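Long-range contacts in putative thioesterase (Syntrophus aciditrophicus SB, PDB 3HDU), which probably hydrolyses thioesters, as other hotdog-fold members of the thioesterase superfamily do: residues 39-44 against 122-127; 68-73 against 135-140. All coordinates share one frame; numbering follows the deposited sequence.

Contact 1. Residues 39-44 against 122-127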
loop_
_atom_site.group_PDB
_atom_site.type_symbol
_atom_site.label_atom_id
_atom_site.label_comp_id
_atom_site.label_asym_id
_atom_site.label_seq_id
_atom_site.Cartn_x
_atom_site.Cartn_y
_atom_site.Cartn_z
ATOM N N PRO A 39 -9.371 -16.900 20.060
ATOM C CA PRO A 39 -9.762 -15.523 19.695
ATOM C C PRO A 39 -8.704 -14.633 18.995
ATOM O O PRO A 39 -9.096 -13.709 18.276
ATOM C CB PRO A 39 -10.154 -14.900 21.048
ATOM C CG PRO A 39 -10.461 -16.038 21.922
ATOM C CD PRO A 39 -9.533 -17.126 21.508
ATOM N N GLU A 40 -7.415 -14.926 19.195
ATOM C CA GLU A 40 -6.293 -14.155 18.621
ATOM C C GLU A 40 -5.463 -14.897 17.546
ATOM O O GLU A 40 -4.596 -14.276 16.917
ATOM C CB GLU A 40 -5.372 -13.601 19.736
ATOM C CG GLU A 40 -4.709 -14.623 20.706
ATOM C CD GLU A 40 -5.618 -15.167 21.824
ATOM O OE1 GLU A 40 -6.664 -14.556 22.137
ATOM O OE2 GLU A 40 -5.270 -16.225 22.390
ATOM N N GLN A 41 -5.727 -16.192 17.324
ATOM C CA GLN A 41 -4.982 -17.002 16.330
ATOM C C GLN A 41 -5.719 -18.284 15.892
ATOM O O GLN A 41 -6.337 -18.953 16.717
ATOM C CB GLN A 41 -3.610 -17.372 16.922
ATOM C CG GLN A 41 -2.669 -18.204 16.039
ATOM C CD GLN A 41 -1.323 -18.486 16.702
ATOM O OE1 GLN A 41 -0.956 -17.870 17.707
ATOM N NE2 GLN A 41 -0.579 -19.424 16.128
ATOM N N VAL A 42 -5.649 -18.595 14.594
ATOM C CA VAL A 42 -6.196 -19.837 14.011
ATOM C C VAL A 42 -5.126 -20.484 13.122
ATOM O O VAL A 42 -4.176 -19.818 12.714
ATOM C CB VAL A 42 -7.493 -19.608 13.185
ATOM C CG1 VAL A 42 -8.565 -18.965 14.048
ATOM C CG2 VAL A 42 -7.223 -18.767 11.936
ATOM N N LYS A 43 -5.295 -21.768 12.824
ATOM C CA LYS A 43 -4.340 -22.525 12.001
ATOM C C LYS A 43 -5.069 -23.596 11.186
ATOM O O LYS A 43 -5.700 -24.489 11.763
ATOM C CB LYS A 43 -3.282 -23.171 12.902
ATOM C CG LYS A 43 -2.122 -23.872 12.193
ATOM C CD LYS A 43 -1.223 -24.560 13.211
ATOM C CE LYS A 43 -0.164 -25.425 12.549
ATOM N NZ LYS A 43 0.544 -26.302 13.546
ATOM N N LEU A 44 -4.991 -23.486 9.857
ATOM C CA LEU A 44 -5.589 -24.448 8.928
ATOM C C LEU A 44 -4.498 -25.153 8.130
ATOM O O LEU A 44 -3.495 -24.534 7.773
ATOM C CB LEU A 44 -6.535 -23.738 7.955
ATOM C CG LEU A 44 -7.774 -23.039 8.520
ATOM C CD1 LEU A 44 -8.519 -22.365 7.392
ATOM C CD2 LEU A 44 -8.692 -24.016 9.242
ATOM N N THR A 122 -1.371 -20.109 9.066
ATOM C CA THR A 122 -1.690 -19.589 10.404
ATOM C C THR A 122 -2.192 -18.146 10.250
ATOM O O THR A 122 -1.517 -17.342 9.621
ATOM C CB THR A 122 -0.445 -19.593 11.320
ATOM O OG1 THR A 122 0.073 -20.925 11.439
ATOM C CG2 THR A 122 -0.783 -19.069 12.713
ATOM N N GLY A 123 -3.363 -17.836 10.818
ATOM C CA GLY A 123 -3.956 -16.486 10.773
ATOM C C GLY A 123 -3.895 -15.824 12.138
ATOM O O GLY A 123 -4.346 -16.417 13.109
ATOM N N TYR A 124 -3.329 -14.614 12.215
ATOM C CA TYR A 124 -3.212 -13.843 13.470
ATOM C C TYR A 124 -4.161 -12.649 13.397
ATOM O O TYR A 124 -4.020 -11.818 12.499
ATOM C CB TYR A 124 -1.785 -13.320 13.675
ATOM C CG TYR A 124 -0.713 -14.378 13.637
ATOM C CD1 TYR A 124 -0.380 -15.113 14.785
ATOM C CD2 TYR A 124 -0.005 -14.638 12.457
ATOM C CE1 TYR A 124 0.630 -16.097 14.753
ATOM C CE2 TYR A 124 1.007 -15.618 12.412
ATOM C CZ TYR A 124 1.316 -16.343 13.560
ATOM O OH TYR A 124 2.298 -17.302 13.511
ATOM N N ASN A 125 -5.113 -12.562 14.333
ATOM C CA ASN A 125 -6.075 -11.452 14.370
ATOM C C ASN A 125 -5.357 -10.246 15.000
ATOM O O ASN A 125 -5.160 -10.204 16.214
ATOM C CB ASN A 125 -7.352 -11.860 15.132
ATOM C CG ASN A 125 -8.550 -10.940 14.841
ATOM O OD1 ASN A 125 -8.434 -9.714 14.828
ATOM N ND2 ASN A 125 -9.714 -11.545 14.629
ATOM N N VAL A 126 -4.949 -9.294 14.153
ATOM C CA VAL A 126 -4.197 -8.097 14.576
ATOM C C VAL A 126 -5.071 -7.192 15.446
ATOM O O VAL A 126 -4.706 -6.891 16.587
ATOM C CB VAL A 126 -3.633 -7.294 13.356
ATOM C CG1 VAL A 126 -2.897 -6.027 13.810
ATOM C CG2 VAL A 126 -2.697 -8.161 12.534
ATOM N N ARG A 127 -6.203 -6.755 14.891
ATOM C CA ARG A 127 -7.189 -5.951 15.634
ATOM C C ARG A 127 -8.597 -6.296 15.123
ATOM O O ARG A 127 -8.778 -6.571 13.928
ATOM C CB ARG A 127 -6.903 -4.426 15.525
ATOM C CG ARG A 127 -7.697 -3.619 14.446
ATOM C CD ARG A 127 -7.179 -2.194 14.229
ATOM N NE ARG A 127 -6.198 -2.120 13.134
ATOM C CZ ARG A 127 -6.479 -1.967 11.828
ATOM N NH1 ARG A 127 -7.741 -1.867 11.372
ATOM N NH2 ARG A 127 -5.471 -1.913 10.949
#
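V42 and G123 face each other as an antiparallel hydrogen-bonded pair, and the contact is tightest here. V42 N reaches G123 O over 2.9 Å, and G123 N returns the bond to V42 O. Glycine suits the place because a CB here would come within 3.3 Å of V42 CG2, the methyl that lies over this stretch of backbone. V42 itself is buried, turned to A77 of helix 58-85. These are neighbouring strands of the hotdog sheet, whose concave face wraps that long central helix.

On the opposite face T122 is still buried, packed on M140, and Y124 meets G129 of a neighbouring subunit; the looser, more open side is that of Q41, K43 and the E40 end. With CG anti to the backbone N (chi1 -179°) and the chain extended, Q41 lies alongside Y124, pointing the same way. Its CD comes 3.6 Å from Y124 CE1, the amide and ring planes 51° apart, while NE2 approaches T122 CG2 at 3.4 Å. An alanine at Q41 would remove this amide and is likely to leave that side of the Y124 ring and the T122 methyl less covered. K43 brushes T122 OG1 only with CG before its ammonium end leads away. Toward the loop, N125 N still bonds E40 O at 3.1 Å, though E40 itself is exposed.

Contact 2. Residues 68-73 against 135-140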
loop_
_atom_site.group_PDB
_atom_site.type_symbol
_atom_site.label_atom_id
_atom_site.label_comp_id
_atom_site.label_asym_id
_atom_site.label_seq_id
_atom_site.Cartn_x
_atom_site.Cartn_y
_atom_site.Cartn_z
ATOM N N SER A 68 -6.847 -18.412 -2.012
ATOM C CA SER A 68 -8.071 -18.958 -1.388
ATOM C C SER A 68 -7.817 -19.457 0.036
ATOM O O SER A 68 -8.593 -19.142 0.935
ATOM C CB SER A 68 -8.667 -20.094 -2.212
ATOM O OG SER A 68 -9.128 -19.607 -3.453
ATOM N N ALA A 69 -6.734 -20.221 0.227
ATOM C CA ALA A 69 -6.342 -20.747 1.546
ATOM C C ALA A 69 -6.118 -19.632 2.576
ATOM O O ALA A 69 -6.564 -19.748 3.720
ATOM C CB ALA A 69 -5.090 -21.610 1.435
ATOM N N ILE A 70 -5.424 -18.569 2.157
ATOM C CA ILE A 70 -5.177 -17.381 2.997
ATOM C C ILE A 70 -6.502 -16.680 3.353
ATOM O O ILE A 70 -6.717 -16.318 4.513
ATOM C CB ILE A 70 -4.155 -16.398 2.320
ATOM C CG1 ILE A 70 -2.747 -17.009 2.366
ATOM C CG2 ILE A 70 -4.143 -15.028 3.003
ATOM C CD1 ILE A 70 -1.682 -16.227 1.614
ATOM N N ASP A 71 -7.377 -16.523 2.355
ATOM C CA ASP A 71 -8.696 -15.909 2.533
ATOM C C ASP A 71 -9.587 -16.715 3.488
ATOM O O ASP A 71 -10.315 -16.127 4.294
ATOM C CB ASP A 71 -9.406 -15.742 1.176
ATOM C CG ASP A 71 -10.678 -14.897 1.265
ATOM O OD1 ASP A 71 -10.695 -13.897 2.010
ATOM O OD2 ASP A 71 -11.661 -15.222 0.570
HETATM N N MSE A 72 -9.538 -18.046 3.375
HETATM C CA MSE A 72 -10.298 -18.949 4.252
HETATM C C MSE A 72 -9.775 -18.921 5.687
HETATM O O MSE A 72 -10.574 -18.885 6.627
HETATM C CB MSE A 72 -10.277 -20.390 3.723
HETATM C CG MSE A 72 -11.077 -20.603 2.440
HETATM SE SE MSE A 72 -12.987 -20.348 2.667
HETATM C CE MSE A 72 -13.335 -21.718 3.981
ATOM N N THR A 73 -8.446 -18.962 5.842
ATOM C CA THR A 73 -7.789 -18.885 7.154
ATOM C C THR A 73 -8.135 -17.557 7.829
ATOM O O THR A 73 -8.487 -17.537 9.015
ATOM C CB THR A 73 -6.243 -19.049 7.050
ATOM O OG1 THR A 73 -5.930 -20.290 6.414
ATOM C CG2 THR A 73 -5.580 -19.019 8.426
ATOM N N ILE A 135 -6.614 -9.264 9.643
ATOM C CA ILE A 135 -5.864 -10.501 9.905
ATOM C C ILE A 135 -4.554 -10.520 9.112
ATOM O O ILE A 135 -4.533 -10.147 7.932
ATOM C CB ILE A 135 -6.690 -11.773 9.523
ATOM C CG1 ILE A 135 -7.965 -11.892 10.373
ATOM C CG2 ILE A 135 -5.862 -13.050 9.697
ATOM C CD1 ILE A 135 -9.112 -11.053 9.893
ATOM N N ARG A 136 -3.479 -10.944 9.779
ATOM C CA ARG A 136 -2.168 -11.151 9.159
ATOM C C ARG A 136 -1.998 -12.673 9.086
ATOM O O ARG A 136 -2.244 -13.364 10.078
ATOM C CB ARG A 136 -1.052 -10.502 9.985
ATOM N N THR A 137 -1.613 -13.194 7.917
ATOM C CA THR A 137 -1.420 -14.642 7.719
ATOM C C THR A 137 -0.028 -15.016 7.225
ATOM O O THR A 137 0.654 -14.211 6.595
ATOM C CB THR A 137 -2.446 -15.226 6.728
ATOM O OG1 THR A 137 -2.331 -14.557 5.469
ATOM C CG2 THR A 137 -3.851 -15.069 7.262
ATOM N N GLU A 138 0.381 -16.243 7.543
ATOM C CA GLU A 138 1.639 -16.823 7.082
ATOM C C GLU A 138 1.309 -18.204 6.541
ATOM O O GLU A 138 0.735 -19.006 7.269
ATOM C CB GLU A 138 2.645 -16.967 8.221
ATOM C CG GLU A 138 3.051 -15.669 8.894
ATOM C CD GLU A 138 4.053 -15.876 10.023
ATOM O OE1 GLU A 138 4.614 -16.983 10.161
ATOM O OE2 GLU A 138 4.298 -14.918 10.783
ATOM N N LEU A 139 1.655 -18.466 5.279
ATOM C CA LEU A 139 1.416 -19.752 4.643
ATOM C C LEU A 139 2.756 -20.442 4.384
ATOM O O LEU A 139 3.653 -19.841 3.775
ATOM C CB LEU A 139 0.613 -19.572 3.359
ATOM C CG LEU A 139 0.057 -20.862 2.728
ATOM C CD1 LEU A 139 -1.269 -20.622 2.011
ATOM C CD2 LEU A 139 1.063 -21.504 1.800
HETATM N N MSE A 140 2.858 -21.698 4.849
HETATM C CA MSE A 140 4.068 -22.519 4.674
HETATM C C MSE A 140 3.730 -23.902 4.131
HETATM O O MSE A 140 2.586 -24.333 4.179
HETATM C CB MSE A 140 4.935 -22.599 5.954
HETATM C CG MSE A 140 4.199 -22.539 7.276
HETATM SE SE MSE A 140 3.951 -20.697 7.850
HETATM C CE MSE A 140 2.546 -20.984 9.184
#
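A chi1 of -72° sets I70 CG2 anti to its backbone N and CG1 beside it, so that the two branches address different residues of strand 135-140: CG2 meets T137, and CG1 meets L139. On the strand, T137 holds OG1 between its backbone N and carbonyl carbon (chi1 59°), which carries the hydroxyl to the I70 side.

I70 CG2 then lies 3.1 Å from T137 OG1, a short separation of methyl and oxygen whose exact value is doubtful, and no hydrogen bond. The hydroxyl is buried, and its polar partner lies elsewhere, in a weak hydrogen bond with G150 O on strand 146-156. A threonine thus suits the place by combining a small polar group, weakly paired with the next strand, with a methyl that keeps the rest of the surface apolar. Two residues on, L139 CD1 is shared between I70 CG1 at 3.9 Å and A69 CB at 4.0 Å. A69 is small enough to let the leucine lie close to the helix, while the branched I70 fills the space beside it.

T73 touches the strand more lightly, its CG2 4.5 Å from T137 CG2. Its own hydroxyl is turned back to the helix and donates to A69 O over 2.8 Å. That carbonyl also accepts T73 N, the two donors coming from opposite faces of its plane, which satisfies a polar side chain within the core and leaves its methyl for packing. Strand and helix run at 136° to each other, their axes 9.0 Å apart, a spacing bridged by side-chain packing, with no hydrogen bond between the two segments. This is the arrangement of the hotdog fold, in which a curved antiparallel sheet wraps a long, mostly apolar central helix.

How the contacts relate
After helix 7-22 and strand 30-37 the chain lays down strand 41-48, then helix 58-85, and only later strands 118-128 and 132-141. Contact 1 closes a loop of 77 residues by setting strand 118-128 beside 41-48; contact 2 closes one of 61 by bringing strand 132-141 back over the helix. Because their segments alternate, the two closures cross instead of nesting. They are joined directly: Y124 N lies 2.7 Å from R136 O in a probable backbone hydrogen bond, and V42 CG2 packs on T73 O. Three strands adjacent in the sheet, 41-48, 118-128 and 132-141, are thereby tied to one another and to the central helix.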